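Local coordinates for protein telomerase reverse transcriptase (Candida tropicalis MYA-3404, PDB 6ZD1) that probably extends chromosome ends as the catalytic subunit of telomerase, copying an RNA template into telomeric DNA repeats, at residues A[42-47]-A[93-98]; A[184-189]-A[237-242]; A[211-216]-A[454-459]; A[336-341]-A[502-507]; A[591-596]-A[618-623]. All coordinates share one frame; numbering follows the deposited sequence.

Interaction 1 of 5, residues A[42-47]-A[93-98]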
# COMPACT_ATOMS: atom_id res chain seq x y z
N SER A 42 18.03 -3.07 -34.71
CA SER A 42 19.27 -2.36 -34.98
C SER A 42 19.02 -0.87 -35.14
O SER A 42 19.79 -0.05 -34.61
CB SER A 42 19.93 -2.92 -36.24
OG SER A 42 20.18 -4.31 -36.12
N ARG A 43 17.95 -0.49 -35.83
CA ARG A 43 17.67 0.92 -36.03
C ARG A 43 17.22 1.60 -34.75
O ARG A 43 17.51 2.79 -34.54
CB ARG A 43 16.62 1.10 -37.13
CG ARG A 43 17.18 0.89 -38.53
CD ARG A 43 16.14 0.30 -39.45
NE ARG A 43 14.99 1.18 -39.63
CZ ARG A 43 13.78 0.75 -39.94
NH1 ARG A 43 13.55 -0.55 -40.08
NH2 ARG A 43 12.79 1.61 -40.10
N ILE A 44 16.54 0.87 -33.86
CA ILE A 44 16.15 1.45 -32.58
C ILE A 44 17.37 1.66 -31.70
O ILE A 44 17.57 2.73 -31.12
CB ILE A 44 15.09 0.58 -31.89
CG1 ILE A 44 13.79 0.59 -32.69
CG2 ILE A 44 14.86 1.05 -30.46
CD1 ILE A 44 12.71 -0.29 -32.12
N ILE A 45 18.22 0.63 -31.60
CA ILE A 45 19.44 0.75 -30.80
C ILE A 45 20.35 1.83 -31.37
O ILE A 45 20.99 2.57 -30.62
CB ILE A 45 20.15 -0.62 -30.71
CG1 ILE A 45 19.30 -1.60 -29.91
CG2 ILE A 45 21.52 -0.48 -30.07
CD1 ILE A 45 19.96 -2.94 -29.68
N SER A 46 20.39 1.96 -32.69
CA SER A 46 21.23 2.99 -33.30
C SER A 46 20.72 4.38 -32.96
O SER A 46 21.51 5.28 -32.63
CB SER A 46 21.29 2.81 -34.82
OG SER A 46 20.06 3.16 -35.42
N ASN A 47 19.40 4.59 -33.02
CA ASN A 47 18.85 5.88 -32.64
C ASN A 47 19.12 6.18 -31.17
O ASN A 47 19.34 7.34 -30.80
CB ASN A 47 17.35 5.92 -32.93
CG ASN A 47 17.05 5.91 -34.41
OD1 ASN A 47 17.83 6.41 -35.21
ND2 ASN A 47 15.91 5.33 -34.78
N LEU A 93 13.19 7.19 -31.12
CA LEU A 93 13.73 5.84 -30.99
C LEU A 93 13.12 4.90 -32.02
O LEU A 93 13.82 4.05 -32.59
CB LEU A 93 13.48 5.31 -29.58
CG LEU A 93 14.62 5.44 -28.57
CD1 LEU A 93 15.74 4.48 -28.94
CD2 LEU A 93 15.14 6.86 -28.49
N LEU A 94 11.82 5.03 -32.28
CA LEU A 94 11.11 4.08 -33.13
C LEU A 94 10.70 4.75 -34.43
O LEU A 94 9.88 5.69 -34.41
CB LEU A 94 9.90 3.51 -32.41
CG LEU A 94 10.13 2.28 -31.53
CD1 LEU A 94 11.08 2.58 -30.37
CD2 LEU A 94 8.80 1.75 -31.02
N PRO A 95 11.23 4.32 -35.58
CA PRO A 95 10.72 4.78 -36.87
C PRO A 95 9.27 4.35 -37.07
O PRO A 95 8.72 3.55 -36.32
CB PRO A 95 11.66 4.12 -37.89
CG PRO A 95 12.27 2.97 -37.16
CD PRO A 95 12.36 3.39 -35.72
N LEU A 96 8.65 4.91 -38.12
CA LEU A 96 7.21 4.73 -38.31
C LEU A 96 6.83 3.26 -38.47
O LEU A 96 5.79 2.81 -37.97
CB LEU A 96 6.72 5.54 -39.51
CG LEU A 96 5.20 5.52 -39.73
CD1 LEU A 96 4.48 6.30 -38.65
CD2 LEU A 96 4.85 6.05 -41.11
N ASP A 97 7.66 2.49 -39.19
CA ASP A 97 7.38 1.06 -39.33
C ASP A 97 7.54 0.32 -38.01
O ASP A 97 6.86 -0.69 -37.79
CB ASP A 97 8.29 0.45 -40.40
CG ASP A 97 9.76 0.68 -40.13
OD1 ASP A 97 10.09 1.63 -39.39
OD2 ASP A 97 10.59 -0.09 -40.66
N ALA A 98 8.41 0.80 -37.12
CA ALA A 98 8.58 0.15 -35.82
C ALA A 98 7.30 0.18 -35.00
O ALA A 98 7.07 -0.70 -34.16
CB ALA A 98 9.73 0.79 -35.04

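Interaction 2 of 5, residues A[184-189]-A[237-242]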
# COMPACT_ATOMS: atom_id res chain seq x y z
N GLU A 184 4.12 7.70 -5.18
CA GLU A 184 2.74 8.07 -4.93
C GLU A 184 2.65 8.92 -3.67
O GLU A 184 3.33 8.66 -2.68
CB GLU A 184 1.84 6.83 -4.82
CG GLU A 184 2.10 5.96 -3.61
CD GLU A 184 1.39 4.62 -3.70
OE1 GLU A 184 1.18 4.13 -4.84
OE2 GLU A 184 1.05 4.05 -2.65
N SER A 185 1.84 9.98 -3.74
CA SER A 185 1.68 10.86 -2.60
C SER A 185 0.84 10.22 -1.51
O SER A 185 -0.04 9.39 -1.77
CB SER A 185 1.03 12.18 -3.02
OG SER A 185 0.80 13.01 -1.89
N SER A 186 1.15 10.58 -0.26
CA SER A 186 0.21 10.38 0.84
C SER A 186 -0.75 11.56 0.83
O SER A 186 -0.40 12.67 1.23
CB SER A 186 0.95 10.26 2.17
OG SER A 186 1.66 11.46 2.45
N ASN A 187 -1.97 11.31 0.35
CA ASN A 187 -2.95 12.35 0.07
C ASN A 187 -4.33 11.79 0.40
O ASN A 187 -4.45 10.72 1.02
CB ASN A 187 -2.82 12.81 -1.39
CG ASN A 187 -3.53 14.13 -1.66
OD1 ASN A 187 -4.70 14.16 -2.02
ND2 ASN A 187 -2.80 15.23 -1.49
N MSE A 188 -5.38 12.53 0.05
CA MSE A 188 -6.73 11.98 0.11
C MSE A 188 -7.02 11.15 -1.14
O MSE A 188 -7.56 10.05 -1.06
CB MSE A 188 -7.76 13.11 0.26
CG MSE A 188 -8.92 12.76 1.19
SE MSE A 188 -8.31 11.96 2.86
CE MSE A 188 -7.11 13.38 3.47
N ASP A 189 -6.64 11.71 -2.29
CA ASP A 189 -6.77 11.04 -3.58
C ASP A 189 -5.38 10.53 -3.97
O ASP A 189 -4.57 11.28 -4.54
CB ASP A 189 -7.34 11.98 -4.64
CG ASP A 189 -7.58 11.29 -5.97
OD1 ASP A 189 -7.41 10.05 -6.05
OD2 ASP A 189 -7.93 11.99 -6.94
N ILE A 237 8.02 10.43 1.21
CA ILE A 237 6.70 10.48 0.59
C ILE A 237 6.15 11.90 0.74
O ILE A 237 6.16 12.45 1.84
CB ILE A 237 5.74 9.45 1.21
CG1 ILE A 237 6.29 8.05 1.01
CG2 ILE A 237 4.35 9.56 0.60
CD1 ILE A 237 5.59 7.01 1.83
N PRO A 238 5.60 12.50 -0.32
CA PRO A 238 5.29 13.94 -0.31
C PRO A 238 4.11 14.36 0.56
O PRO A 238 3.03 14.70 0.06
CB PRO A 238 5.03 14.24 -1.79
CG PRO A 238 5.76 13.15 -2.53
CD PRO A 238 5.53 11.94 -1.69
N LYS A 239 4.34 14.36 1.88
CA LYS A 239 3.32 14.71 2.90
C LYS A 239 3.12 16.23 2.95
O LYS A 239 3.61 16.87 3.91
CB LYS A 239 3.73 14.17 4.27
CG LYS A 239 2.93 12.97 4.76
CD LYS A 239 1.88 13.32 5.79
CE LYS A 239 1.00 12.15 6.17
NZ LYS A 239 1.35 11.62 7.52
N ARG A 240 2.42 16.79 1.95
CA ARG A 240 2.10 18.24 1.89
C ARG A 240 3.36 19.10 2.03
O ARG A 240 4.19 19.10 1.10
CB ARG A 240 1.07 18.60 2.96
CG ARG A 240 -0.04 17.57 3.13
CD ARG A 240 -1.05 17.99 4.18
NE ARG A 240 -2.41 18.04 3.66
CZ ARG A 240 -3.20 19.10 3.73
NH1 ARG A 240 -2.78 20.21 4.30
NH2 ARG A 240 -4.42 19.05 3.22
N GLY A 241 3.48 19.80 3.17
CA GLY A 241 4.58 20.72 3.42
C GLY A 241 5.97 20.12 3.48
O GLY A 241 6.95 20.86 3.65
N GLY A 242 6.10 18.80 3.34
CA GLY A 242 7.34 18.11 3.63
C GLY A 242 7.32 16.68 3.14
O GLY A 242 6.87 16.40 2.03

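Interaction 3 of 5, residues A[211-216]-A[454-459]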
# COMPACT_ATOMS: atom_id res chain seq x y z
N LYS A 211 17.36 18.21 7.84
CA LYS A 211 16.61 18.88 8.91
C LYS A 211 15.95 17.86 9.84
O LYS A 211 15.97 18.03 11.06
CB LYS A 211 15.57 19.82 8.31
CG LYS A 211 16.17 20.90 7.42
CD LYS A 211 15.11 21.64 6.62
CE LYS A 211 15.74 22.65 5.66
NZ LYS A 211 16.71 22.02 4.72
N TYR A 212 15.37 16.80 9.27
CA TYR A 212 14.72 15.78 10.09
C TYR A 212 15.73 15.02 10.95
O TYR A 212 15.39 14.59 12.06
CB TYR A 212 13.94 14.82 9.19
CG TYR A 212 13.32 13.64 9.91
CD1 TYR A 212 12.06 13.74 10.50
CD2 TYR A 212 13.98 12.42 9.99
CE1 TYR A 212 11.49 12.66 11.15
CE2 TYR A 212 13.41 11.33 10.64
CZ TYR A 212 12.17 11.46 11.22
OH TYR A 212 11.61 10.38 11.86
N ALA A 213 16.96 14.86 10.47
CA ALA A 213 17.96 14.10 11.22
C ALA A 213 18.43 14.85 12.46
O ALA A 213 18.79 14.22 13.46
CB ALA A 213 19.16 13.78 10.32
N LYS A 214 18.44 16.18 12.42
CA LYS A 214 18.93 16.94 13.56
C LYS A 214 17.95 16.88 14.72
O LYS A 214 18.35 16.78 15.89
CB LYS A 214 19.20 18.39 13.16
CG LYS A 214 20.41 18.56 12.26
CD LYS A 214 20.56 20.01 11.81
CE LYS A 214 21.92 20.26 11.17
NZ LYS A 214 22.22 19.29 10.08
N GLY A 215 16.65 16.94 14.43
CA GLY A 215 15.66 16.95 15.49
C GLY A 215 15.16 15.61 15.96
O GLY A 215 14.48 15.54 16.98
N ASN A 216 15.50 14.53 15.25
CA ASN A 216 14.98 13.20 15.59
C ASN A 216 16.03 12.11 15.67
O ASN A 216 15.77 11.08 16.31
CB ASN A 216 13.91 12.77 14.58
CG ASN A 216 12.75 13.74 14.51
OD1 ASN A 216 11.78 13.61 15.25
ND2 ASN A 216 12.86 14.73 13.63
N ASP A 454 26.25 7.55 5.89
CA ASP A 454 26.31 7.42 7.35
C ASP A 454 25.09 6.70 7.90
O ASP A 454 24.04 6.60 7.26
CB ASP A 454 26.42 8.79 8.02
CG ASP A 454 27.73 9.49 7.71
OD1 ASP A 454 28.79 8.82 7.71
OD2 ASP A 454 27.70 10.71 7.48
N LEU A 455 25.23 6.21 9.14
CA LEU A 455 24.16 5.52 9.86
C LEU A 455 23.65 6.37 11.01
O LEU A 455 24.43 6.98 11.75
CB LEU A 455 24.64 4.18 10.42
CG LEU A 455 24.38 2.95 9.56
CD1 LEU A 455 25.17 3.03 8.26
CD2 LEU A 455 24.74 1.69 10.33
N PHE A 456 22.32 6.39 11.19
CA PHE A 456 21.67 7.16 12.23
C PHE A 456 20.70 6.29 13.01
O PHE A 456 20.09 5.37 12.47
CB PHE A 456 20.93 8.37 11.65
CG PHE A 456 21.82 9.50 11.24
CD1 PHE A 456 22.60 9.41 10.10
CD2 PHE A 456 21.88 10.66 11.99
CE1 PHE A 456 23.43 10.46 9.72
CE2 PHE A 456 22.70 11.71 11.62
CZ PHE A 456 23.47 11.61 10.48
N LYS A 457 20.56 6.60 14.30
CA LYS A 457 19.61 5.95 15.19
C LYS A 457 18.62 6.99 15.70
O LYS A 457 18.89 8.19 15.69
CB LYS A 457 20.32 5.26 16.36
CG LYS A 457 19.47 4.28 17.15
CD LYS A 457 20.22 3.73 18.36
CE LYS A 457 21.40 2.86 17.93
NZ LYS A 457 20.95 1.62 17.24
N ARG A 458 17.46 6.52 16.15
CA ARG A 458 16.42 7.42 16.65
C ARG A 458 16.69 7.80 18.10
O ARG A 458 17.02 6.94 18.92
CB ARG A 458 15.05 6.77 16.53
CG ARG A 458 14.60 6.53 15.11
CD ARG A 458 13.10 6.36 15.05
NE ARG A 458 12.41 7.54 15.56
CZ ARG A 458 12.11 8.61 14.83
NH1 ARG A 458 12.43 8.64 13.54
NH2 ARG A 458 11.48 9.64 15.37
N LYS A 459 16.58 9.09 18.41
CA LYS A 459 16.60 9.52 19.80
C LYS A 459 15.38 9.00 20.55
O LYS A 459 15.48 8.58 21.71
CB LYS A 459 16.65 11.05 19.88
CG LYS A 459 17.89 11.67 19.25
CD LYS A 459 17.77 13.19 19.16
CE LYS A 459 17.51 13.82 20.52
NZ LYS A 459 17.37 15.30 20.43

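Interaction 4 of 5, residues A[336-341]-A[502-507]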
# COMPACT_ATOMS: atom_id res chain seq x y z
N ILE A 336 -16.65 14.57 20.28
CA ILE A 336 -15.34 15.20 20.20
C ILE A 336 -14.42 14.27 19.42
O ILE A 336 -14.43 13.05 19.64
CB ILE A 336 -14.78 15.48 21.61
CG1 ILE A 336 -13.34 15.99 21.55
CG2 ILE A 336 -14.91 14.26 22.51
CD1 ILE A 336 -13.25 17.48 21.35
N LYS A 337 -13.67 14.82 18.47
CA LYS A 337 -12.64 14.08 17.76
C LYS A 337 -11.29 14.75 17.99
O LYS A 337 -11.21 15.98 18.06
CB LYS A 337 -12.93 13.96 16.26
CG LYS A 337 -12.58 15.19 15.44
CD LYS A 337 -12.67 14.90 13.95
CE LYS A 337 -12.24 16.11 13.14
NZ LYS A 337 -12.33 15.85 11.68
N PHE A 338 -10.24 13.94 18.11
CA PHE A 338 -8.90 14.45 18.36
C PHE A 338 -7.89 13.41 17.88
O PHE A 338 -8.16 12.21 17.95
CB PHE A 338 -8.70 14.78 19.85
CG PHE A 338 -8.96 13.63 20.79
CD1 PHE A 338 -10.24 13.34 21.24
CD2 PHE A 338 -7.91 12.84 21.25
CE1 PHE A 338 -10.48 12.29 22.11
CE2 PHE A 338 -8.14 11.79 22.12
CZ PHE A 338 -9.43 11.51 22.56
N ASP A 339 -6.77 13.89 17.35
CA ASP A 339 -5.74 13.04 16.79
C ASP A 339 -4.39 13.31 17.45
O ASP A 339 -4.21 14.29 18.17
CB ASP A 339 -5.63 13.22 15.26
CG ASP A 339 -5.24 14.63 14.87
OD1 ASP A 339 -5.76 15.60 15.47
OD2 ASP A 339 -4.41 14.78 13.94
N MSE A 340 -3.44 12.42 17.17
CA MSE A 340 -2.10 12.52 17.75
C MSE A 340 -1.09 13.10 16.76
O MSE A 340 -1.12 12.79 15.56
CB MSE A 340 -1.63 11.16 18.25
CG MSE A 340 -2.52 10.56 19.34
SE MSE A 340 -2.81 11.78 20.83
CE MSE A 340 -3.88 10.64 21.99
N LYS A 341 -0.19 13.93 17.28
CA LYS A 341 0.88 14.54 16.49
C LYS A 341 2.04 13.56 16.39
O LYS A 341 2.69 13.26 17.39
CB LYS A 341 1.34 15.84 17.12
CG LYS A 341 0.45 17.04 16.87
CD LYS A 341 0.99 18.29 17.57
CE LYS A 341 1.04 18.10 19.08
NZ LYS A 341 1.45 19.35 19.79
N ASP A 502 -4.39 6.72 14.86
CA ASP A 502 -4.07 7.92 15.62
C ASP A 502 -5.26 8.85 15.80
O ASP A 502 -5.13 9.87 16.49
CB ASP A 502 -2.89 8.68 14.98
CG ASP A 502 -3.06 8.92 13.48
OD1 ASP A 502 -3.95 8.31 12.85
OD2 ASP A 502 -2.28 9.73 12.93
N ASP A 503 -6.42 8.52 15.25
CA ASP A 503 -7.61 9.36 15.35
C ASP A 503 -8.58 8.81 16.39
O ASP A 503 -8.83 7.61 16.47
CB ASP A 503 -8.31 9.46 13.99
CG ASP A 503 -7.40 10.00 12.91
OD1 ASP A 503 -6.97 11.17 13.01
OD2 ASP A 503 -7.10 9.25 11.96
N PHE A 504 -9.17 9.72 17.17
CA PHE A 504 -10.08 9.37 18.24
C PHE A 504 -11.42 10.06 18.02
O PHE A 504 -11.47 11.18 17.49
CB PHE A 504 -9.53 9.77 19.62
CG PHE A 504 -8.28 9.03 20.02
CD1 PHE A 504 -8.34 8.03 20.97
CD2 PHE A 504 -7.06 9.35 19.45
CE1 PHE A 504 -7.20 7.35 21.36
CE2 PHE A 504 -5.91 8.67 19.83
CZ PHE A 504 -5.98 7.67 20.78
N ILE A 505 -12.49 9.40 18.44
CA ILE A 505 -13.82 10.00 18.48
C ILE A 505 -14.50 9.54 19.75
O ILE A 505 -14.32 8.40 20.19
CB ILE A 505 -14.66 9.66 17.23
CG1 ILE A 505 -15.92 10.52 17.19
CG2 ILE A 505 -15.02 8.18 17.21
CD1 ILE A 505 -16.67 10.45 15.89
N PHE A 506 -15.27 10.44 20.37
CA PHE A 506 -15.97 10.13 21.60
C PHE A 506 -17.35 10.76 21.54
O PHE A 506 -17.47 11.98 21.42
CB PHE A 506 -15.20 10.63 22.82
CG PHE A 506 -15.97 10.51 24.10
CD1 PHE A 506 -16.18 9.27 24.68
CD2 PHE A 506 -16.49 11.64 24.72
CE1 PHE A 506 -16.89 9.15 25.86
CE2 PHE A 506 -17.20 11.52 25.91
CZ PHE A 506 -17.40 10.28 26.47
N ILE A 507 -18.39 9.94 21.64
CA ILE A 507 -19.77 10.38 21.57
C ILE A 507 -20.43 10.06 22.91
O ILE A 507 -20.25 8.97 23.45
CB ILE A 507 -20.53 9.70 20.42
CG1 ILE A 507 -19.78 9.91 19.10
CG2 ILE A 507 -21.95 10.25 20.31
CD1 ILE A 507 -20.36 9.13 17.94

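Interaction 5 of 5, residues A[591-596]-A[618-623]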
# COMPACT_ATOMS: atom_id res chain seq x y z
N GLN A 591 -7.72 -0.65 -15.52
CA GLN A 591 -6.93 0.55 -15.28
C GLN A 591 -7.35 1.25 -14.00
O GLN A 591 -6.50 1.63 -13.19
CB GLN A 591 -7.05 1.50 -16.47
CG GLN A 591 -6.20 1.11 -17.64
CD GLN A 591 -4.74 0.98 -17.26
OE1 GLN A 591 -4.11 1.97 -16.87
NE2 GLN A 591 -4.21 -0.23 -17.34
N PHE A 592 -8.66 1.40 -13.78
CA PHE A 592 -9.15 2.07 -12.58
C PHE A 592 -8.72 1.33 -11.32
O PHE A 592 -8.30 1.95 -10.34
CB PHE A 592 -10.67 2.20 -12.64
CG PHE A 592 -11.29 2.64 -11.34
CD1 PHE A 592 -11.34 3.99 -11.01
CD2 PHE A 592 -11.82 1.72 -10.45
CE1 PHE A 592 -11.91 4.40 -9.81
CE2 PHE A 592 -12.39 2.13 -9.26
CZ PHE A 592 -12.44 3.47 -8.94
N TYR A 593 -8.80 -0.01 -11.35
CA TYR A 593 -8.48 -0.79 -10.16
C TYR A 593 -7.01 -0.64 -9.77
O TYR A 593 -6.69 -0.35 -8.62
CB TYR A 593 -8.83 -2.26 -10.39
CG TYR A 593 -8.73 -3.12 -9.16
CD1 TYR A 593 -9.82 -3.28 -8.32
CD2 TYR A 593 -7.56 -3.79 -8.84
CE1 TYR A 593 -9.75 -4.06 -7.19
CE2 TYR A 593 -7.47 -4.59 -7.71
CZ TYR A 593 -8.57 -4.71 -6.89
OH TYR A 593 -8.52 -5.50 -5.76
N CYS A 594 -6.11 -0.82 -10.74
CA CYS A 594 -4.69 -0.68 -10.45
C CYS A 594 -4.33 0.75 -10.07
O CYS A 594 -3.41 0.97 -9.28
CB CYS A 594 -3.84 -1.13 -11.64
SG CYS A 594 -4.04 -2.87 -12.04
N SER A 595 -5.05 1.73 -10.63
CA SER A 595 -4.73 3.12 -10.32
C SER A 595 -5.05 3.46 -8.87
O SER A 595 -4.39 4.32 -8.27
CB SER A 595 -5.48 4.06 -11.26
OG SER A 595 -5.20 5.42 -10.96
N ASN A 596 -6.04 2.79 -8.28
CA ASN A 596 -6.43 3.07 -6.90
C ASN A 596 -5.88 2.05 -5.91
O ASN A 596 -6.03 2.26 -4.70
CB ASN A 596 -7.96 3.13 -6.78
CG ASN A 596 -8.55 4.28 -7.56
OD1 ASN A 596 -8.66 5.40 -7.05
ND2 ASN A 596 -8.94 4.03 -8.80
N ALA A 618 -13.24 -1.95 -0.68
CA ALA A 618 -13.71 -0.64 -1.14
C ALA A 618 -13.40 -0.43 -2.62
O ALA A 618 -14.26 0.06 -3.37
CB ALA A 618 -13.09 0.47 -0.29
N ILE A 619 -12.19 -0.79 -3.05
CA ILE A 619 -11.88 -0.69 -4.48
C ILE A 619 -12.75 -1.64 -5.28
O ILE A 619 -13.24 -1.29 -6.36
CB ILE A 619 -10.38 -0.95 -4.74
CG1 ILE A 619 -9.51 -0.12 -3.81
CG2 ILE A 619 -10.05 -0.60 -6.18
CD1 ILE A 619 -9.66 1.36 -4.03
N LEU A 620 -12.94 -2.87 -4.78
CA LEU A 620 -13.76 -3.84 -5.49
C LEU A 620 -15.19 -3.33 -5.66
O LEU A 620 -15.74 -3.35 -6.77
CB LEU A 620 -13.75 -5.18 -4.75
CG LEU A 620 -12.49 -6.04 -4.84
CD1 LEU A 620 -12.61 -7.27 -3.95
CD2 LEU A 620 -12.21 -6.46 -6.28
N LYS A 621 -15.80 -2.84 -4.58
CA LYS A 621 -17.19 -2.40 -4.66
C LYS A 621 -17.37 -1.30 -5.69
O LYS A 621 -18.32 -1.33 -6.49
CB LYS A 621 -17.68 -1.93 -3.29
CG LYS A 621 -17.89 -3.05 -2.28
CD LYS A 621 -18.21 -2.52 -0.88
CE LYS A 621 -19.65 -2.04 -0.76
NZ LYS A 621 -19.87 -0.68 -1.31
N LEU A 622 -16.45 -0.33 -5.72
CA LEU A 622 -16.53 0.72 -6.73
C LEU A 622 -16.38 0.14 -8.13
O LEU A 622 -17.08 0.56 -9.07
CB LEU A 622 -15.47 1.78 -6.49
CG LEU A 622 -15.75 2.66 -5.28
CD1 LEU A 622 -14.62 3.66 -5.10
CD2 LEU A 622 -17.08 3.36 -5.45
N THR A 623 -15.51 -0.85 -8.29
CA THR A 623 -15.33 -1.45 -9.61
C THR A 623 -16.58 -2.18 -10.05
O THR A 623 -17.03 -2.02 -11.20
CB THR A 623 -14.12 -2.40 -9.59
OG1 THR A 623 -12.97 -1.69 -9.13
CG2 THR A 623 -13.85 -2.93 -10.99

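Interaction 1 of 5, residues A[42-47]-A[93-98]
R43 and D97 form a salt bridge that pins helix 36-50 to the loop after helix 79-93, which falls in the telomerase RNA-binding family region. The bridge is end-on. R43 NH1 and NH2 both bond D97 OD2, at 3.1 Å (NH1) and 2.8 Å (NH2), through its syn lone pair. That oxygen lies in the guanidinium plane, while the carboxylate is turned 34° from it. NH2 also reaches D97 OD1, but weakly. R43 NH1 has a second acceptor, N39 OD1. The ring of P95 lies obliquely beside the guanidinium, with CG 3.3 Å from R43 NH2.

At the end of helix 79-93, the L93 carbonyl is taken up by N47. The other side of the N47 amide is also used, since OD1 accepts from K50. Further along, L94 O accepts from W99 and A98 O from Y163. Within helix 36-50, R43 O takes two donors, S46 OG and N47 N, from the same face. Between the polar ends, I44 CD1 packs 3.7 Å from L94 CG. The bond from N47 ND2 to L93 O is long at 3.3 Å but almost straight, at 177°, and it meets the carbonyl from above its plane.

Interaction 2 of 5, residues A[184-189]-A[237-242]
I237 opens the contact by resting its CG2 branch on the backbone of 184-189. I237 CG2 lies 3.6 Å from E184 O and 3.5 Å from S186 N. I237 is also paired through its backbone with R244, as strands 231-237 and 244-249 form a hairpin.

P238 comes next and centres an inverse gamma turn. Its ring carbon CD passes 4.1 Å from E184 O, and F196 touches the ring as well. P238 O accepts the amide of R240, at 2.9 Å from R240 N. The S185 hydroxyl adds a weak bond to the same oxygen, with S185 OG 3.4 Å from P238 O.

K239 centres a second inverse gamma turn. The S186 hydroxyl sits between its own backbone N and carbonyl carbon (chi1 62°), and this puts it against the lysine chain. The approach of S186 OG to K239 CG is unusually short, and its detail is doubtful. The chain then reverses in a type II' turn from K239 to G242, closed by G242 N and K239 O at 3.2 Å. R240 takes the first inner corner with a positive phi, and G241 the second.

The loop between strands 180-184 and 193-197 thus meets the hairpin end mainly through apolar carbon and backbone atoms. A single weak hydrogen bond crosses it, so the contact is mostly van der Waals, with little polar pairing.

Interaction 3 of 5, residues A[211-216]-A[454-459]
R458 NH1 donates to Y212 OH, 2.6 Å away, in a nearly straight bond of 163°. The phenol oxygen lies close to the guanidinium plane, and the ring is turned 46° from that plane. Backbone atoms join too, as K459 N donates to N216 O at 3.0 Å. Earlier on the strand, A213 CB lies obliquely to the F456 ring, 4.3 Å from F456 CE2.

A second shell fixes both polar groups. D345 bonds Y212 OH and forms a salt bridge with R458 NH2, so one carboxylate ties the pair. R458 NE is held by Q460 O. N216 ND2 donates in the carbonyl plane to Y212 O at 3.0 Å, and lies over one face of the Y212 ring near its rim.

Helix 198-216 runs on into strand 217-220, an outer strand of a five-stranded mixed sheet. Strand 454-458 is its antiparallel neighbour. The helix, most of it in the RNA-binding family region, thus packs on a mixed sheet whose strand 454-458 belongs to the reverse transcriptase region.

Interaction 4 of 5, residues A[336-341]-A[502-507]
F338 and F504 are a hydrogen-bonded pair on neighbouring antiparallel strands, and their ring planes are 5° apart. The rings are slid, so they barely overlap, with centroids 4.9 Å apart. What lies over the F338 face is F504 CB, a CH-pi contact 3.5 Å from the centroid. With chi1 at 57°, the F338 ring swings toward the partner strand.

F338 O meets the F504 ring at its edge. The methyl end of selenomethionine M340 approaches the same ring obliquely, with CE 3.6 Å from F504 CE2. At the other end, I336 CG2 lies at the edge of the F506 ring, 3.8 Å from F506 CD2. Y477, M480 and V481 of helix 469-484 pack on M340 and F504.

I336 with F506 is the other hydrogen-bonded pair, and M340 N adds a bond to D502 O. On the opposite face of the sheet stand K337, D339, D503 and I505. K337 NZ donates to T552 O, outside the two strands. D339 CB touches D503 OD1 at 3.3 Å, and D339 OD2 comes within 4.5 Å of D503 OD1.

The sequences match motifs A and C of the reverse transcriptase palm, with D502 in the turn and D503 at the start of strand 503-508. Aspartates gathered so closely, with no metal bound here, are consistent with the magnesium site of related enzymes.

Interaction 5 of 5, residues A[591-596]-A[618-623]
The rings of F592 and Y593 both turn an edge to the T623 hydroxyl. T623 OG1 lies in the F592 ring plane, 3.8 Å from CD2. It is also in the Y593 ring plane, 3.6 Å from CD1. One face of the F592 ring carries N596 ND2, near the rim. L622 CB approaches the same ring obliquely, as I619 CG2 and L620 CD2 do the Y593 ring. The tightest of these is I619 CG2 to Y593 CD1, at 3.4 Å. L620 CD2 comes to 3.6 Å from Y593 CE1.

With CG anti to the backbone N (chi1 -171°), the Y593 ring is carried over to I619 and L620. No hydrogen bond crosses between the two segments. T623 and N596 bond within their own helices, whereas Y593 OH bonds T656 OG1 of helix 642-664. T623 OG1 donates to I619 O at 2.8 Å, from above the carbonyl plane. N596 ND2 donates to F592 O at 2.7 Å, and N596 N reaches that oxygen from the opposite face.

I619 CD1 closes the contact on N596 CB. The two helices, 582-596 and 609-637, run nearly antiparallel, with local axes 10.1 Å apart. They are consistent with the helical C-terminal extension that serves as the thumb in telomerase reverse transcriptases. I652 of helix 642-664 packs on Y593 and L620. F572, in a loop, touches N596, I619 and L622.

Interaction 4 marks the probable catalytic centre. Interaction 3 comes within about 9 Å of it at the nearest atoms, and D345, which ties interaction 3, lies shortly after strand 334-339 in the chain. Interactions 2 and 5 both have their centres about 13 Å from the chain's centre. The nearest atoms of interaction 2 are about 7 Å from interaction 4 and about 5 Å from interaction 5. Between interactions 2 and 5, S191 makes weak bonds to D189 (through N) and to S595 O (through OG). E184 also touches S598 and F600, just beyond helix 582-596. Interaction 1 is remote. Its centre lies about 59 Å from that of interaction 4, on the opposite side of the chain's centre.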